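Local coordinates for protein CCMAN5 (Cellulosimicrobium cellulans, PDB 2XSG) that acts as a family 92 glycoside hydrolase with alpha-mannosidase activity and probably uncovers mannose-6-phosphate on yeast-made glycoproteins, at residues Asp105-Gly109 against Pro110-Ser114; Gly392-Gly396 against Phe397-Val401; Pro604-Thr607 against Gln608-Ala611; Tyr738-Val742 against Gly743-Leu747. One frame throughout, in Å; residues are numbered along the deposited sequence.

Contact 1: residues Asp105-Gly109 against Pro110-Ser114; sequences DEDAG and PGFYS
Strand 106-109 folds back on the start of strand 112-121 through a type II turn from Gly109 to Phe112, and the two short runs lie antiparallel at 177° with their axes 4.7 Å apart. Asp107 and Ser114 form a hydrogen-bonded pair, bonded both ways, Ser114 N to Asp107 O at 2.7 Å and Asp107 N back to Ser114 O. Gly109 and Phe112 form the other, closed firmly by Phe112 N to Gly109 O (2.9 Å) and more loosely by Gly109 N to Phe112 O (3.3 Å). Phe112 sets CG between its backbone N and carbonyl carbon (chi1 82°), which lays the ring over the facing strand. One ring face covers Gly109 N and takes a CH-pi contact from Ala108 CA, 4.1 Å from the centroid, while Asp107 OD2 meets CE2 at the ring edge, 3.6 Å away. The whole is a beta hairpin in the large antiparallel sheet of the N-terminal domain, and the Phe112 ring also touches Arg279 and Arg283 of helix 275-290. Placing an alanine at Phe112 would probably uncover the Ala108-Gly109 backbone and leave a gap beside those arginines. On the other face, Ala108 CB packs on Tyr113 CD2 at 3.5 Å. Farther out, Tyr113 OH donates to the anti lone pair of Glu106 OE2 (2.7 Å), with ring and carboxylate planes 79° apart; Tyr52 OH bonds the same oxygen and His103 ND1 holds OE1.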
loop_
_atom_site.group_PDB
_atom_site.type_symbol
_atom_site.label_atom_id
_atom_site.label_comp_id
_atom_site.label_asym_id
_atom_site.label_seq_id
_atom_site.Cartn_x
_atom_site.Cartn_y
_atom_site.Cartn_z
ATOM N N ASP A 105 17.151 7.443 -21.709
ATOM C CA ASP A 105 17.343 8.817 -21.262
ATOM C C ASP A 105 16.363 9.115 -20.120
ATOM O O ASP A 105 15.529 10.006 -20.211
ATOM C CB ASP A 105 17.155 9.790 -22.438
ATOM C CG ASP A 105 17.691 11.184 -22.143
ATOM O OD1 ASP A 105 18.552 11.303 -21.259
ATOM O OD2 ASP A 105 17.287 12.166 -22.814
ATOM N N GLU A 106 16.488 8.349 -19.043
ATOM C CA GLU A 106 15.567 8.389 -17.913
ATOM C C GLU A 106 16.323 7.798 -16.738
ATOM O O GLU A 106 17.006 6.780 -16.893
ATOM C CB GLU A 106 14.320 7.541 -18.207
ATOM C CG GLU A 106 13.223 7.594 -17.153
ATOM C CD GLU A 106 12.147 6.534 -17.371
ATOM O OE1 GLU A 106 12.511 5.370 -17.652
ATOM O OE2 GLU A 106 10.931 6.857 -17.247
ATOM N N ASP A 107 16.168 8.427 -15.572
ATOM C CA ASP A 107 16.881 8.067 -14.342
ATOM C C ASP A 107 16.032 8.461 -13.113
ATOM O O ASP A 107 15.522 9.570 -13.042
ATOM C CB ASP A 107 18.223 8.814 -14.322
ATOM C CG ASP A 107 19.100 8.437 -13.148
ATOM O OD1 ASP A 107 19.104 7.251 -12.736
ATOM O OD2 ASP A 107 19.823 9.340 -12.651
ATOM N N ALA A 108 15.874 7.545 -12.160
ATOM C CA ALA A 108 15.100 7.827 -10.977
ATOM C C ALA A 108 15.544 6.961 -9.809
ATOM O O ALA A 108 16.199 5.938 -9.984
ATOM C CB ALA A 108 13.555 7.655 -11.249
ATOM N N GLY A 109 15.182 7.405 -8.615
ATOM C CA GLY A 109 15.493 6.712 -7.373
ATOM C C GLY A 109 14.891 7.520 -6.241
ATOM O O GLY A 109 14.242 8.550 -6.500
ATOM N N PRO A 110 15.100 7.076 -4.984
ATOM C CA PRO A 110 14.400 7.680 -3.849
ATOM C C PRO A 110 14.518 9.209 -3.750
ATOM O O PRO A 110 15.584 9.732 -3.466
ATOM C CB PRO A 110 15.030 6.962 -2.639
ATOM C CG PRO A 110 15.294 5.600 -3.152
ATOM C CD PRO A 110 15.818 5.852 -4.573
ATOM N N GLY A 111 13.405 9.896 -4.011
ATOM C CA GLY A 111 13.330 11.351 -3.914
ATOM C C GLY A 111 13.409 12.118 -5.221
ATOM O O GLY A 111 13.264 13.348 -5.232
ATOM N N PHE A 112 13.653 11.417 -6.325
ATOM C CA PHE A 112 13.909 12.094 -7.602
ATOM C C PHE A 112 13.439 11.325 -8.816
ATOM O O PHE A 112 13.361 10.111 -8.792
ATOM C CB PHE A 112 15.395 12.512 -7.735
ATOM C CG PHE A 112 16.328 11.412 -8.201
ATOM C CD1 PHE A 112 16.797 10.455 -7.307
ATOM C CD2 PHE A 112 16.771 11.372 -9.514
ATOM C CE1 PHE A 112 17.674 9.450 -7.712
ATOM C CE2 PHE A 112 17.646 10.369 -9.949
ATOM C CZ PHE A 112 18.092 9.392 -9.037
ATOM N N TYR A 113 13.136 12.054 -9.886
ATOM C CA TYR A 113 12.944 11.441 -11.197
ATOM C C TYR A 113 13.437 12.389 -12.307
ATOM O O TYR A 113 13.220 13.600 -12.235
ATOM C CB TYR A 113 11.473 11.060 -11.395
ATOM C CG TYR A 113 11.142 10.607 -12.797
ATOM C CD1 TYR A 113 10.893 11.545 -13.808
ATOM C CD2 TYR A 113 11.054 9.263 -13.109
ATOM C CE1 TYR A 113 10.581 11.152 -15.089
ATOM C CE2 TYR A 113 10.739 8.850 -14.396
ATOM C CZ TYR A 113 10.503 9.805 -15.382
ATOM O OH TYR A 113 10.213 9.417 -16.666
ATOM N N SER A 114 14.115 11.842 -13.315
ATOM C CA SER A 114 14.634 12.669 -14.412
ATOM C C SER A 114 14.434 11.963 -15.758
ATOM O O SER A 114 14.512 10.722 -15.838
ATOM C CB SER A 114 16.112 13.039 -14.179
ATOM O OG SER A 114 16.366 13.422 -12.818
#

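Contact 2: residues Gly392-Gly396 against Phe397-Val401; sequences GGLGG and FVHSV
Leu394 to Gly396 wind into a short 3-10 turn that leads into an extended run from Phe397, with Gly396 N bonded to Gly393 O at 3.0 Å and Phe397 N following to Leu394 O at 3.2 Å, although the position of Leu394 O is less certain. The Phe397 ring swings back against the carbonyls of this turn, because chi1 of -53° sets CG beside the backbone N and opposite the carbonyl carbon. Its CE2 corner comes obliquely to the carbonyl of Gly393, 3.4 Å from the oxygen, and its CD2 lies 4.2 Å from Leu394 CD2. Leu394 and His399 cross at about a right angle, Leu394 CD2 reaching His399 NE2 at 4.1 Å. Through its other nitrogen, ND1, His399 donates to Phe397 O at 3.3 Å; the bond is bent and comes from well above the carbonyl plane, 66° out of it. A water also gives to Phe397 O (2.8 Å) and only weakly to Gly395 O. The segment belongs to the loop between helix 368-387 and helix 409-418. Leu394 packs on Leu381, Phe382 and Ala385 of the first helix, and His399 stacks on Trp406. The backbone of His399 bonds to Ala199 and Thr201 in strand 198-208, so the loop joins the catalytic part to the N-terminal domain. The Trp406 stack, with some help from the long, bent ND1 bond, is likely to limit rotation of the imidazole, while Phe397 O receives two donors, one of them solvent.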
loop_
_atom_site.group_PDB
_atom_site.type_symbol
_atom_site.label_atom_id
_atom_site.label_comp_id
_atom_site.label_asym_id
_atom_site.label_seq_id
_atom_site.Cartn_x
_atom_site.Cartn_y
_atom_site.Cartn_z
ATOM N N GLY A 392 -23.088 9.320 10.272
ATOM C CA GLY A 392 -22.757 8.887 8.918
ATOM C C GLY A 392 -21.413 8.171 8.838
ATOM O O GLY A 392 -20.539 8.359 9.708
ATOM N N GLY A 393 -21.253 7.343 7.802
ATOM C CA GLY A 393 -20.012 6.601 7.584
ATOM C C GLY A 393 -18.935 7.508 7.012
ATOM O O GLY A 393 -19.224 8.603 6.530
ATOM N N LEU A 394 -17.689 7.058 7.056
ATOM C CA LEU A 394 -16.595 7.875 6.559
ATOM C C LEU A 394 -16.770 8.264 5.088
ATOM O O LEU A 394 -16.340 9.327 4.676
ATOM C CB LEU A 394 -15.263 7.166 6.799
ATOM C CG LEU A 394 -14.780 7.211 8.248
ATOM C CD1 LEU A 394 -13.575 6.316 8.425
ATOM C CD2 LEU A 394 -14.456 8.651 8.650
ATOM N N GLY A 395 -17.428 7.408 4.309
ATOM C CA GLY A 395 -17.712 7.685 2.895
ATOM C C GLY A 395 -18.525 8.937 2.605
ATOM O O GLY A 395 -18.507 9.446 1.485
ATOM N N GLY A 396 -19.216 9.463 3.614
ATOM C CA GLY A 396 -20.053 10.652 3.419
ATOM C C GLY A 396 -19.358 11.992 3.611
ATOM O O GLY A 396 -19.963 13.041 3.390
ATOM N N PHE A 397 -18.095 11.969 4.014
ATOM C CA PHE A 397 -17.350 13.195 4.243
ATOM C C PHE A 397 -16.351 13.438 3.123
ATOM O O PHE A 397 -15.961 12.518 2.401
ATOM C CB PHE A 397 -16.571 13.130 5.567
ATOM C CG PHE A 397 -17.412 12.776 6.759
ATOM C CD1 PHE A 397 -18.342 13.682 7.264
ATOM C CD2 PHE A 397 -17.273 11.530 7.374
ATOM C CE1 PHE A 397 -19.139 13.356 8.369
ATOM C CE2 PHE A 397 -18.062 11.187 8.482
ATOM C CZ PHE A 397 -18.994 12.108 8.986
ATOM N N VAL A 398 -15.924 14.690 3.006
ATOM C CA VAL A 398 -14.812 15.051 2.136
ATOM C C VAL A 398 -13.510 14.810 2.914
ATOM O O VAL A 398 -13.332 15.345 4.004
ATOM C CB VAL A 398 -14.916 16.523 1.672
ATOM C CG1 VAL A 398 -13.676 16.910 0.876
ATOM C CG2 VAL A 398 -16.183 16.723 0.817
ATOM N N HIS A 399 -12.617 13.984 2.371
ATOM C CA HIS A 399 -11.372 13.648 3.078
ATOM C C HIS A 399 -10.163 14.592 2.833
ATOM O O HIS A 399 -10.176 15.390 1.897
ATOM C CB HIS A 399 -11.040 12.181 2.843
ATOM C CG HIS A 399 -11.874 11.267 3.679
ATOM N ND1 HIS A 399 -13.219 11.065 3.445
ATOM C CD2 HIS A 399 -11.571 10.557 4.787
ATOM C CE1 HIS A 399 -13.699 10.248 4.365
ATOM N NE2 HIS A 399 -12.724 9.935 5.196
ATOM N N SER A 400 -9.151 14.529 3.707
ATOM C CA SER A 400 -8.047 15.511 3.694
ATOM C C SER A 400 -6.982 15.216 2.642
ATOM O O SER A 400 -6.187 16.094 2.303
ATOM C CB SER A 400 -7.412 15.662 5.097
ATOM O OG SER A 400 -6.592 14.559 5.445
ATOM N N VAL A 401 -6.980 13.976 2.145
ATOM C CA VAL A 401 -6.036 13.476 1.125
ATOM C C VAL A 401 -6.792 12.410 0.318
ATOM O O VAL A 401 -7.804 11.894 0.808
ATOM C CB VAL A 401 -4.797 12.808 1.761
ATOM C CG1 VAL A 401 -3.965 13.808 2.575
ATOM C CG2 VAL A 401 -5.205 11.608 2.626
HETATM O O HOH W 1 -16.955 12.086 -0.133
#

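Contact 3: residues Pro604-Thr607 against Gln608-Ala611; sequences PSLT and QKWA
Gln608 folds its side chain back along the helix over Pro604 and Ser605, the chain being bent at chi2 (147°) after CG takes its place beside the backbone N. Gln608 NE2 lies 3.7 Å from Pro604 CB and OE1 a like distance from Ser605 CA, so the amide lies against the first turn. NE2 also comes close to Pro604 O, but at an angle too poor for a bond; the polar grip is made by OE1, which accepts from Val721 N. An alanine here lacks the amide, which would probably leave Val721 N without this acceptor and uncover Pro604 and Ser605. These residues form the opening turns of helix 604-616, wound by regular i to i+4 bonds: Gln608 N to Pro604 O (3.1 Å), Lys609 N to Ser605 O (2.9 Å), Trp610 N to Leu606 O (3.0 Å) and Ala611 N to Thr607 O (2.8 Å). A proline suits this place, since an N-H in the first turn has no helical carbonyl to reach. Leu606 and Lys609 lie side by side and point the same way, with Leu606 CD2 4.0 Å from Lys609 NZ. The lysine chain, bent at chi3 (65°), also lays CE over the rim of one face of Trp610. Trp610 CD1 comes within 3.0 Å of Leu606 O. Glu573 OE2 receives both Lys609 NZ, as a salt bridge, and Trp610 NE1, while Thr607 OG1 is hydrogen-bonded to Pro595 O.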
loop_
_atom_site.group_PDB
_atom_site.type_symbol
_atom_site.label_atom_id
_atom_site.label_comp_id
_atom_site.label_asym_id
_atom_site.label_seq_id
_atom_site.Cartn_x
_atom_site.Cartn_y
_atom_site.Cartn_z
ATOM N N PRO A 604 6.092 -27.147 10.213
ATOM C CA PRO A 604 6.726 -25.849 9.973
ATOM C C PRO A 604 7.678 -25.871 8.764
ATOM O O PRO A 604 7.838 -24.842 8.095
ATOM C CB PRO A 604 7.504 -25.573 11.267
ATOM C CG PRO A 604 7.085 -26.612 12.243
ATOM C CD PRO A 604 6.494 -27.742 11.504
ATOM N N SER A 605 8.275 -27.027 8.457
ATOM C CA SER A 605 9.158 -27.115 7.275
ATOM C C SER A 605 8.439 -26.684 5.986
ATOM O O SER A 605 9.047 -26.066 5.119
ATOM C CB SER A 605 9.823 -28.505 7.146
ATOM O OG SER A 605 8.921 -29.532 6.759
ATOM N N LEU A 606 7.138 -26.974 5.884
ATOM C CA LEU A 606 6.367 -26.627 4.690
ATOM C C LEU A 606 6.115 -25.126 4.587
ATOM O O LEU A 606 6.078 -24.574 3.491
ATOM C CB LEU A 606 5.045 -27.410 4.619
ATOM C CG LEU A 606 5.117 -28.940 4.402
ATOM C CD1 LEU A 606 3.721 -29.512 4.436
ATOM C CD2 LEU A 606 5.825 -29.320 3.082
ATOM N N THR A 607 5.950 -24.473 5.730
ATOM C CA THR A 607 5.852 -23.015 5.797
ATOM C C THR A 607 7.157 -22.404 5.277
ATOM O O THR A 607 7.146 -21.528 4.406
ATOM C CB THR A 607 5.487 -22.545 7.230
ATOM O OG1 THR A 607 4.071 -22.675 7.421
ATOM C CG2 THR A 607 5.882 -21.067 7.479
ATOM N N GLN A 608 8.279 -22.924 5.762
ATOM C CA GLN A 608 9.592 -22.470 5.312
ATOM C C GLN A 608 9.757 -22.618 3.810
ATOM O O GLN A 608 10.192 -21.681 3.137
ATOM C CB GLN A 608 10.695 -23.232 6.044
ATOM C CG GLN A 608 10.711 -22.932 7.530
ATOM C CD GLN A 608 11.147 -24.120 8.366
ATOM O OE1 GLN A 608 12.023 -24.895 7.968
ATOM N NE2 GLN A 608 10.540 -24.265 9.531
ATOM N N LYS A 609 9.399 -23.788 3.287
ATOM C CA LYS A 609 9.469 -24.033 1.846
ATOM C C LYS A 609 8.649 -23.018 1.065
ATOM O O LYS A 609 9.156 -22.376 0.133
ATOM C CB LYS A 609 8.991 -25.449 1.494
ATOM C CG LYS A 609 9.168 -25.807 0.000
ATOM C CD LYS A 609 8.544 -27.169 -0.405
ATOM C CE LYS A 609 7.019 -27.133 -0.250
ATOM N NZ LYS A 609 6.356 -28.342 -0.799
ATOM N N TRP A 610 7.383 -22.881 1.444
ATOM C CA TRP A 610 6.455 -22.023 0.713
ATOM C C TRP A 610 6.775 -20.549 0.814
ATOM O O TRP A 610 6.622 -19.819 -0.175
ATOM C CB TRP A 610 5.002 -22.307 1.123
ATOM C CG TRP A 610 4.531 -23.566 0.465
ATOM C CD1 TRP A 610 4.255 -24.770 1.069
ATOM C CD2 TRP A 610 4.351 -23.768 -0.944
ATOM N NE1 TRP A 610 3.886 -25.694 0.113
ATOM C CE2 TRP A 610 3.933 -25.102 -1.125
ATOM C CE3 TRP A 610 4.470 -22.932 -2.072
ATOM C CZ2 TRP A 610 3.645 -25.628 -2.384
ATOM C CZ3 TRP A 610 4.189 -23.457 -3.325
ATOM C CH2 TRP A 610 3.779 -24.791 -3.470
ATOM N N ALA A 611 7.228 -20.116 1.994
ATOM C CA ALA A 611 7.689 -18.734 2.178
ATOM C C ALA A 611 8.864 -18.418 1.253
ATOM O O ALA A 611 8.827 -17.432 0.509
ATOM C CB ALA A 611 8.053 -18.459 3.628
#

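Contact 4: residues Tyr738-Val742 against Gly743-Leu747; sequences YATVV and GGADL
Gly743 N donates to Ala739 O at 2.9 Å, a bent bond that is the last i to i+4 link of helix 738-742. The chain then turns out of the helix at Gly744, whose positive phi of 89° suits a residue without CB. Gly744 N bonds Val741 O at 3.0 Å, arriving well above the carbonyl plane and off either lone pair. One step on, Ala745 N reaches back to Thr740 O, weakly, at 3.4 Å. The cap is a Schellman motif. Its apolar contact is present too, Ala745 CB sitting 3.7 Å from Thr740 CG2; the same CB also approaches Thr740 O, at 3.2 Å. Thr740 brings the methyl there by holding CG2 anti to its backbone N, with OG1 beside that N (chi1 -59°). Val742 CG2 lies 3.5 Å from Gly743 N. At Gly743 too a CB would run into Ala739 O. Leu726 of strand 720-726 touches both Thr740 and Ala745, and the chain beyond enters strand 746-752, where Leu747 bonds Thr708 and Thr710 of strand 706-712. On the helix side, Tyr738 and Val742 touch Pro368 of helix 368-387. Chemically, three backbone bonds, one of them weak, serve the carbonyls of Ala739, Thr740 and Val741 as the helix ends, and the methyl pair of Thr740 and Ala745 lies beside the weak bond and probably covers it in part.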
loop_
_atom_site.group_PDB
_atom_site.type_symbol
_atom_site.label_atom_id
_atom_site.label_comp_id
_atom_site.label_asym_id
_atom_site.label_seq_id
_atom_site.Cartn_x
_atom_site.Cartn_y
_atom_site.Cartn_z
ATOM N N TYR A 738 5.980 -9.782 19.667
ATOM C CA TYR A 738 6.421 -8.434 19.302
ATOM C C TYR A 738 7.425 -7.855 20.309
ATOM O O TYR A 738 8.438 -7.247 19.917
ATOM C CB TYR A 738 5.211 -7.519 19.177
ATOM C CG TYR A 738 5.532 -6.078 18.840
ATOM C CD1 TYR A 738 5.853 -5.704 17.539
ATOM C CD2 TYR A 738 5.489 -5.081 19.830
ATOM C CE1 TYR A 738 6.137 -4.373 17.231
ATOM C CE2 TYR A 738 5.777 -3.751 19.537
ATOM C CZ TYR A 738 6.091 -3.400 18.234
ATOM O OH TYR A 738 6.376 -2.097 17.927
ATOM N N ALA A 739 7.159 -8.062 21.600
ATOM C CA ALA A 739 8.037 -7.542 22.651
ATOM C C ALA A 739 9.470 -8.069 22.494
ATOM O O ALA A 739 10.450 -7.346 22.725
ATOM C CB ALA A 739 7.458 -7.855 24.086
ATOM N N THR A 740 9.588 -9.322 22.083
ATOM C CA THR A 740 10.893 -9.963 21.942
ATOM C C THR A 740 11.682 -9.284 20.832
ATOM O O THR A 740 12.868 -8.982 20.990
ATOM C CB THR A 740 10.741 -11.467 21.683
ATOM O OG1 THR A 740 10.037 -12.044 22.783
ATOM C CG2 THR A 740 12.090 -12.144 21.550
ATOM N N VAL A 741 10.993 -9.004 19.734
ATOM C CA VAL A 741 11.589 -8.347 18.590
ATOM C C VAL A 741 12.085 -6.940 18.926
ATOM O O VAL A 741 13.290 -6.667 18.819
ATOM C CB VAL A 741 10.635 -8.323 17.362
ATOM C CG1 VAL A 741 11.296 -7.564 16.202
ATOM C CG2 VAL A 741 10.305 -9.733 16.911
ATOM N N VAL A 742 11.170 -6.042 19.303
ATOM C CA VAL A 742 11.557 -4.642 19.548
ATOM C C VAL A 742 12.432 -4.488 20.796
ATOM O O VAL A 742 13.101 -3.466 20.963
ATOM C CB VAL A 742 10.354 -3.656 19.583
ATOM C CG1 VAL A 742 9.647 -3.658 18.259
ATOM C CG2 VAL A 742 9.402 -3.986 20.714
ATOM N N GLY A 743 12.415 -5.508 21.659
ATOM C CA GLY A 743 13.328 -5.620 22.797
ATOM C C GLY A 743 14.794 -5.822 22.416
ATOM O O GLY A 743 15.685 -5.689 23.266
ATOM N N GLY A 744 15.055 -6.119 21.144
ATOM C CA GLY A 744 16.432 -6.186 20.641
ATOM C C GLY A 744 17.037 -7.566 20.788
ATOM O O GLY A 744 18.229 -7.706 21.054
ATOM N N ALA A 745 16.216 -8.593 20.610
ATOM C CA ALA A 745 16.666 -9.973 20.756
ATOM C C ALA A 745 17.612 -10.438 19.628
ATOM O O ALA A 745 17.650 -9.840 18.544
ATOM C CB ALA A 745 15.467 -10.904 20.856
ATOM N N ASP A 746 18.381 -11.493 19.909
ATOM C CA ASP A 746 19.190 -12.174 18.908
ATOM C C ASP A 746 18.525 -13.495 18.575
ATOM O O ASP A 746 18.601 -14.451 19.359
ATOM C CB ASP A 746 20.610 -12.460 19.424
ATOM C CG ASP A 746 21.429 -11.205 19.606
ATOM O OD1 ASP A 746 21.771 -10.902 20.756
ATOM O OD2 ASP A 746 21.730 -10.526 18.610
ATOM N N LEU A 747 17.870 -13.550 17.423
ATOM C CA LEU A 747 17.239 -14.786 16.957
ATOM C C LEU A 747 18.144 -15.388 15.886
ATOM O O LEU A 747 18.328 -14.809 14.818
ATOM C CB LEU A 747 15.839 -14.498 16.415
ATOM C CG LEU A 747 14.960 -15.628 15.849
ATOM C CD1 LEU A 747 14.560 -16.609 16.939
ATOM C CD2 LEU A 747 13.720 -15.039 15.201
#

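Along the chain the four contacts come in series, none overlapping another. Contact 1 lies in the ten-stranded sheet of the N-terminal domain, about 34 Å between centres from contact 2; strand 198-208, which binds the loop of contact 2, belongs to that same sheet. Contacts 2 and 3 lie on opposite sides of the chain's centre, with centres about 42 Å apart. Contacts 3 and 4 are the closest pair, about 22 Å between centres, and both touch strand 720-726, at its start and its end. Helix 368-387 runs between contacts 4 and 2, meeting contact 4 at Pro368 and contact 2 near Ala385. The loop of contact 2 thus links the two domains, while contacts 3 and 4 share a strand.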